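Local coordinates for putative sulfatase yidJ (Bacteroides fragilis, PDB 2QZU), which probably hydrolyses sulfate esters as a metal-dependent arylsulfatase of the alkaline phosphatase-like sulfatase family, at residues Tyr413-Val425 / Leu457-Leu469. Sequence-based numbering, arbitrary orientation.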
loop_
_atom_site.group_PDB
_atom_site.type_symbol
_atom_site.label_atom_id
_atom_site.label_comp_id
_atom_site.label_asym_id
_atom_site.label_seq_id
_atom_site.Cartn_x
_atom_site.Cartn_y
_atom_site.Cartn_z
ATOM N N TYR A 413 13.762 -27.345 2.959
ATOM C CA TYR A 413 12.950 -28.413 2.391
ATOM C C TYR A 413 13.544 -28.954 1.106
ATOM O O TYR A 413 14.187 -28.227 0.353
ATOM C CB TYR A 413 11.563 -27.895 2.000
ATOM C CG TYR A 413 10.582 -27.626 3.107
ATOM C CD1 TYR A 413 9.857 -28.665 3.695
ATOM C CD2 TYR A 413 10.321 -26.321 3.522
ATOM C CE1 TYR A 413 8.888 -28.404 4.665
ATOM C CE2 TYR A 413 9.362 -26.051 4.490
ATOM C CZ TYR A 413 8.648 -27.096 5.056
ATOM O OH TYR A 413 7.696 -26.826 6.017
ATOM N N ARG A 414 13.296 -30.233 0.855
ATOM C CA ARG A 414 13.673 -30.865 -0.405
ATOM C C ARG A 414 12.496 -31.789 -0.678
ATOM O O ARG A 414 11.967 -32.420 0.240
ATOM C CB ARG A 414 14.973 -31.667 -0.305
ATOM C CG ARG A 414 16.207 -30.807 -0.115
ATOM C CD ARG A 414 16.479 -29.872 -1.298
ATOM N NE ARG A 414 17.781 -29.232 -1.136
ATOM C CZ ARG A 414 18.052 -28.291 -0.235
ATOM N NH1 ARG A 414 17.103 -27.859 0.586
ATOM N NH2 ARG A 414 19.286 -27.815 -0.123
ATOM N N GLY A 415 12.059 -31.850 -1.927
ATOM C CA GLY A 415 10.932 -32.708 -2.227
ATOM C C GLY A 415 10.863 -33.143 -3.669
ATOM O O GLY A 415 11.744 -32.839 -4.472
ATOM N N LEU A 416 9.798 -33.867 -3.987
ATOM C CA LEU A 416 9.564 -34.365 -5.330
ATOM C C LEU A 416 8.083 -34.234 -5.666
ATOM O O LEU A 416 7.229 -34.351 -4.789
ATOM C CB LEU A 416 9.967 -35.839 -5.424
ATOM C CG LEU A 416 11.423 -36.238 -5.190
ATOM C CD1 LEU A 416 11.516 -37.760 -5.115
ATOM C CD2 LEU A 416 12.301 -35.695 -6.306
ATOM N N ARG A 417 7.788 -33.978 -6.934
ATOM C CA ARG A 417 6.408 -33.869 -7.391
ATOM C C ARG A 417 6.237 -34.848 -8.541
ATOM O O ARG A 417 6.860 -34.689 -9.593
ATOM C CB ARG A 417 6.091 -32.442 -7.875
ATOM C CG ARG A 417 4.631 -32.245 -8.340
ATOM C CD ARG A 417 4.377 -30.807 -8.801
ATOM N NE ARG A 417 2.989 -30.563 -9.202
ATOM C CZ ARG A 417 2.427 -31.035 -10.312
ATOM N NH1 ARG A 417 3.125 -31.783 -11.152
ATOM N NH2 ARG A 417 1.160 -30.746 -10.589
ATOM N N THR A 418 5.430 -35.885 -8.335
ATOM C CA THR A 418 5.180 -36.849 -9.399
ATOM C C THR A 418 3.824 -36.466 -9.982
ATOM O O THR A 418 3.170 -35.550 -9.476
ATOM C CB THR A 418 5.100 -38.299 -8.877
ATOM O OG1 THR A 418 3.816 -38.525 -8.282
ATOM C CG2 THR A 418 6.189 -38.558 -7.845
ATOM N N ASP A 419 3.396 -37.161 -11.031
ATOM C CA ASP A 419 2.111 -36.849 -11.642
ATOM C C ASP A 419 0.937 -37.080 -10.696
ATOM O O ASP A 419 -0.192 -36.712 -11.012
ATOM C CB ASP A 419 1.903 -37.660 -12.928
ATOM C CG ASP A 419 2.102 -39.148 -12.723
ATOM O OD1 ASP A 419 1.783 -39.657 -11.627
ATOM O OD2 ASP A 419 2.568 -39.813 -13.671
ATOM N N ARG A 420 1.201 -37.676 -9.537
ATOM C CA ARG A 420 0.139 -37.942 -8.569
ATOM C C ARG A 420 0.429 -37.453 -7.153
ATOM O O ARG A 420 -0.469 -36.954 -6.469
ATOM C CB ARG A 420 -0.161 -39.443 -8.510
ATOM C CG ARG A 420 -1.199 -39.809 -7.454
ATOM C CD ARG A 420 -1.452 -41.307 -7.388
ATOM N NE ARG A 420 -2.482 -41.627 -6.404
ATOM C CZ ARG A 420 -2.857 -42.861 -6.080
ATOM N NH1 ARG A 420 -2.285 -43.908 -6.660
ATOM N NH2 ARG A 420 -3.804 -43.048 -5.172
ATOM N N TYR A 421 1.679 -37.593 -6.720
ATOM C CA TYR A 421 2.076 -37.207 -5.367
ATOM C C TYR A 421 3.024 -36.018 -5.248
ATOM O O TYR A 421 3.814 -35.737 -6.144
ATOM C CB TYR A 421 2.775 -38.388 -4.678
ATOM C CG TYR A 421 1.946 -39.642 -4.518
ATOM C CD1 TYR A 421 1.000 -39.749 -3.500
ATOM C CD2 TYR A 421 2.114 -40.725 -5.383
ATOM C CE1 TYR A 421 0.241 -40.910 -3.342
ATOM C CE2 TYR A 421 1.360 -41.888 -5.235
ATOM C CZ TYR A 421 0.427 -41.970 -4.214
ATOM O OH TYR A 421 -0.323 -43.117 -4.065
ATOM N N THR A 422 2.931 -35.322 -4.118
ATOM C CA THR A 422 3.850 -34.235 -3.809
ATOM C C THR A 422 4.437 -34.678 -2.473
ATOM O O THR A 422 3.711 -34.830 -1.487
ATOM C CB THR A 422 3.145 -32.875 -3.651
ATOM O OG1 THR A 422 2.619 -32.463 -4.918
ATOM C CG2 THR A 422 4.137 -31.815 -3.166
ATOM N N TYR A 423 5.744 -34.920 -2.460
ATOM C CA TYR A 423 6.447 -35.376 -1.265
ATOM C C TYR A 423 7.516 -34.369 -0.881
ATOM O O TYR A 423 8.203 -33.825 -1.743
ATOM C CB TYR A 423 7.105 -36.733 -1.543
ATOM C CG TYR A 423 7.952 -37.276 -0.411
ATOM C CD1 TYR A 423 7.363 -37.836 0.720
ATOM C CD2 TYR A 423 9.346 -37.231 -0.477
ATOM C CE1 TYR A 423 8.141 -38.340 1.760
ATOM C CE2 TYR A 423 10.133 -37.733 0.559
ATOM C CZ TYR A 423 9.521 -38.286 1.673
ATOM O OH TYR A 423 10.287 -38.779 2.700
ATOM N N ALA A 424 7.652 -34.109 0.413
ATOM C CA ALA A 424 8.668 -33.178 0.873
ATOM C C ALA A 424 9.130 -33.519 2.277
ATOM O O ALA A 424 8.360 -34.027 3.093
ATOM C CB ALA A 424 8.130 -31.760 0.839
ATOM N N VAL A 425 10.403 -33.258 2.545
ATOM C CA VAL A 425 10.961 -33.488 3.867
ATOM C C VAL A 425 11.601 -32.187 4.312
ATOM O O VAL A 425 12.113 -31.418 3.491
ATOM C CB VAL A 425 12.037 -34.611 3.883
ATOM C CG1 VAL A 425 11.429 -35.924 3.408
ATOM C CG2 VAL A 425 13.233 -34.224 3.024
ATOM N N LEU A 457 5.230 -46.078 0.973
ATOM C CA LEU A 457 5.362 -45.087 -0.085
ATOM C C LEU A 457 6.404 -44.033 0.285
ATOM O O LEU A 457 7.235 -43.649 -0.540
ATOM C CB LEU A 457 4.002 -44.432 -0.328
ATOM C CG LEU A 457 3.844 -43.504 -1.528
ATOM C CD1 LEU A 457 4.128 -44.261 -2.816
ATOM C CD2 LEU A 457 2.429 -42.949 -1.538
ATOM N N THR A 458 6.362 -43.580 1.534
ATOM C CA THR A 458 7.298 -42.576 2.020
ATOM C C THR A 458 8.738 -43.080 1.919
ATOM O O THR A 458 9.650 -42.325 1.584
ATOM C CB THR A 458 6.987 -42.203 3.486
ATOM O OG1 THR A 458 5.640 -41.722 3.580
ATOM C CG2 THR A 458 7.931 -41.118 3.973
ATOM N N HIS A 459 8.940 -44.361 2.208
ATOM C CA HIS A 459 10.269 -44.950 2.133
ATOM C C HIS A 459 10.764 -44.955 0.687
ATOM O O HIS A 459 11.947 -44.729 0.422
ATOM C CB HIS A 459 10.245 -46.375 2.695
ATOM C CG HIS A 459 11.515 -47.137 2.468
ATOM N ND1 HIS A 459 11.798 -47.773 1.278
ATOM C CD2 HIS A 459 12.581 -47.354 3.274
ATOM C CE1 HIS A 459 12.984 -48.347 1.361
ATOM N NE2 HIS A 459 13.481 -48.109 2.562
ATOM N N THR A 460 9.852 -45.207 -0.244
ATOM C CA THR A 460 10.195 -45.235 -1.660
ATOM C C THR A 460 10.610 -43.843 -2.131
ATOM O O THR A 460 11.626 -43.683 -2.809
ATOM C CB THR A 460 9.004 -45.712 -2.513
ATOM O OG1 THR A 460 8.573 -47.001 -2.055
ATOM C CG2 THR A 460 9.405 -45.808 -3.977
ATOM N N PHE A 461 9.822 -42.833 -1.772
ATOM C CA PHE A 461 10.140 -41.466 -2.164
ATOM C C PHE A 461 11.429 -41.011 -1.485
ATOM O O PHE A 461 12.189 -40.228 -2.047
ATOM C CB PHE A 461 8.989 -40.517 -1.806
ATOM C CG PHE A 461 7.805 -40.613 -2.735
ATOM C CD1 PHE A 461 7.977 -40.536 -4.114
ATOM C CD2 PHE A 461 6.517 -40.747 -2.228
ATOM C CE1 PHE A 461 6.879 -40.587 -4.979
ATOM C CE2 PHE A 461 5.412 -40.799 -3.083
ATOM C CZ PHE A 461 5.596 -40.720 -4.459
ATOM N N ASN A 462 11.679 -41.515 -0.280
ATOM C CA ASN A 462 12.887 -41.158 0.458
ATOM C C ASN A 462 14.156 -41.542 -0.307
ATOM O O ASN A 462 15.064 -40.728 -0.452
ATOM C CB ASN A 462 12.889 -41.833 1.834
ATOM C CG ASN A 462 12.886 -40.835 2.980
ATOM O OD1 ASN A 462 12.904 -41.219 4.150
ATOM N ND2 ASN A 462 12.864 -39.548 2.650
ATOM N N ARG A 463 14.232 -42.776 -0.795
ATOM C CA ARG A 463 15.417 -43.184 -1.537
ATOM C C ARG A 463 15.475 -42.437 -2.865
ATOM O O ARG A 463 16.550 -42.064 -3.328
ATOM C CB ARG A 463 15.436 -44.698 -1.786
ATOM C CG ARG A 463 14.292 -45.242 -2.620
ATOM C CD ARG A 463 14.616 -46.661 -3.081
ATOM N NE ARG A 463 13.482 -47.326 -3.719
ATOM C CZ ARG A 463 12.404 -47.750 -3.068
ATOM N NH1 ARG A 463 12.309 -47.578 -1.757
ATOM N NH2 ARG A 463 11.421 -48.351 -3.727
ATOM N N GLN A 464 14.311 -42.205 -3.462
ATOM C CA GLN A 464 14.241 -41.497 -4.734
ATOM C C GLN A 464 14.755 -40.062 -4.564
ATOM O O GLN A 464 15.479 -39.553 -5.417
ATOM C CB GLN A 464 12.800 -41.497 -5.260
ATOM C CG GLN A 464 12.640 -40.897 -6.654
ATOM C CD GLN A 464 11.208 -40.954 -7.169
ATOM O OE1 GLN A 464 10.896 -40.395 -8.222
ATOM N NE2 GLN A 464 10.333 -41.633 -6.431
ATOM N N LEU A 465 14.397 -39.426 -3.451
ATOM C CA LEU A 465 14.829 -38.053 -3.179
ATOM C C LEU A 465 16.337 -38.033 -2.940
ATOM O O LEU A 465 17.052 -37.180 -3.465
ATOM C CB LEU A 465 14.123 -37.504 -1.933
ATOM C CG LEU A 465 13.741 -36.019 -1.862
ATOM C CD1 LEU A 465 13.721 -35.593 -0.407
ATOM C CD2 LEU A 465 14.704 -35.152 -2.648
ATOM N N LYS A 466 16.813 -38.979 -2.135
ATOM C CA LYS A 466 18.236 -39.061 -1.829
ATOM C C LYS A 466 19.048 -39.215 -3.111
ATOM O O LYS A 466 20.071 -38.551 -3.294
ATOM C CB LYS A 466 18.507 -40.237 -0.886
ATOM C CG LYS A 466 19.916 -40.255 -0.309
ATOM C CD LYS A 466 20.086 -41.413 0.663
ATOM C CE LYS A 466 21.516 -41.524 1.166
ATOM N NZ LYS A 466 21.932 -40.365 2.002
ATOM N N THR A 467 18.589 -40.089 -4.002
ATOM C CA THR A 467 19.276 -40.317 -5.269
ATOM C C THR A 467 19.315 -39.022 -6.081
ATOM O O THR A 467 20.331 -38.701 -6.702
ATOM C CB THR A 467 18.573 -41.416 -6.093
ATOM O OG1 THR A 467 18.578 -42.644 -5.352
ATOM C CG2 THR A 467 19.286 -41.629 -7.421
ATOM N N TRP A 468 18.206 -38.285 -6.066
ATOM C CA TRP A 468 18.110 -37.017 -6.784
ATOM C C TRP A 468 19.087 -35.991 -6.221
ATOM O O TRP A 468 19.792 -35.312 -6.968
ATOM C CB TRP A 468 16.680 -36.455 -6.703
ATOM C CG TRP A 468 16.580 -35.040 -7.207
ATOM C CD1 TRP A 468 16.585 -33.897 -6.459
ATOM C CD2 TRP A 468 16.558 -34.623 -8.575
ATOM N NE1 TRP A 468 16.572 -32.792 -7.278
ATOM C CE2 TRP A 468 16.554 -33.208 -8.582
ATOM C CE3 TRP A 468 16.543 -35.306 -9.797
ATOM C CZ2 TRP A 468 16.535 -32.466 -9.767
ATOM C CZ3 TRP A 468 16.526 -34.564 -10.978
ATOM C CH2 TRP A 468 16.522 -33.161 -10.951
ATOM N N LEU A 469 19.128 -35.879 -4.898
ATOM C CA LEU A 469 20.022 -34.919 -4.273
ATOM C C LEU A 469 21.492 -35.276 -4.513
ATOM O O LEU A 469 22.329 -34.390 -4.679
ATOM C CB LEU A 469 19.702 -34.813 -2.777
ATOM C CG LEU A 469 18.268 -34.311 -2.508
ATOM C CD1 LEU A 469 17.932 -34.433 -1.029
ATOM C CD2 LEU A 469 18.135 -32.858 -2.965
HETATM O O HOH W 1 10.475 -40.146 5.340
#
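Tyr423 swings CG away from its backbone N (chi1 176°) while Phe461 keeps CG beside its own (chi1 -76°), and the two side chains run alongside each other, pointing opposite ways. The setting is the C-terminal part of the sulfatase fold, where helix 455-471 packs across one face of a four-stranded antiparallel sheet, here over the hairpin of strands 412-417 and 421-428. Phe461 CB lies over one face of the Tyr423 ring, 3.7 Å from its centroid, in a CH-pi contact; the rings themselves lie nearly parallel but displaced and overlap little. Further along, Phe461 turns its edge to the Tyr421 face in an offset edge-to-face pair, planes at 66°. Leu457 CD2 covers a face of Tyr421, 3.8 Å from the ring centroid, and Arg420 CG lies over the opposite face. At the hairpin turn, Thr418 CG2 meets Phe461 CE1 at 3.6 Å, while its OG1 accepts from Arg420 N, as in an ST turn, and from Tyr421 N, which makes an ST motif and ties down the loop. Toward the helix C-terminus, Leu416 CD1 rests on Gln464 CG (3.7 Å), and Leu465 CD1 touches both Val425 CG2 and Arg414 O, each at 3.7 Å. Leu469 CD2 packs against Arg414 CD, whose guanidinium reaches Asp474 in a salt bridge. One water joins Tyr423 OH (3.0 Å) to Asn462 OD1, to which it donates at 2.9 Å.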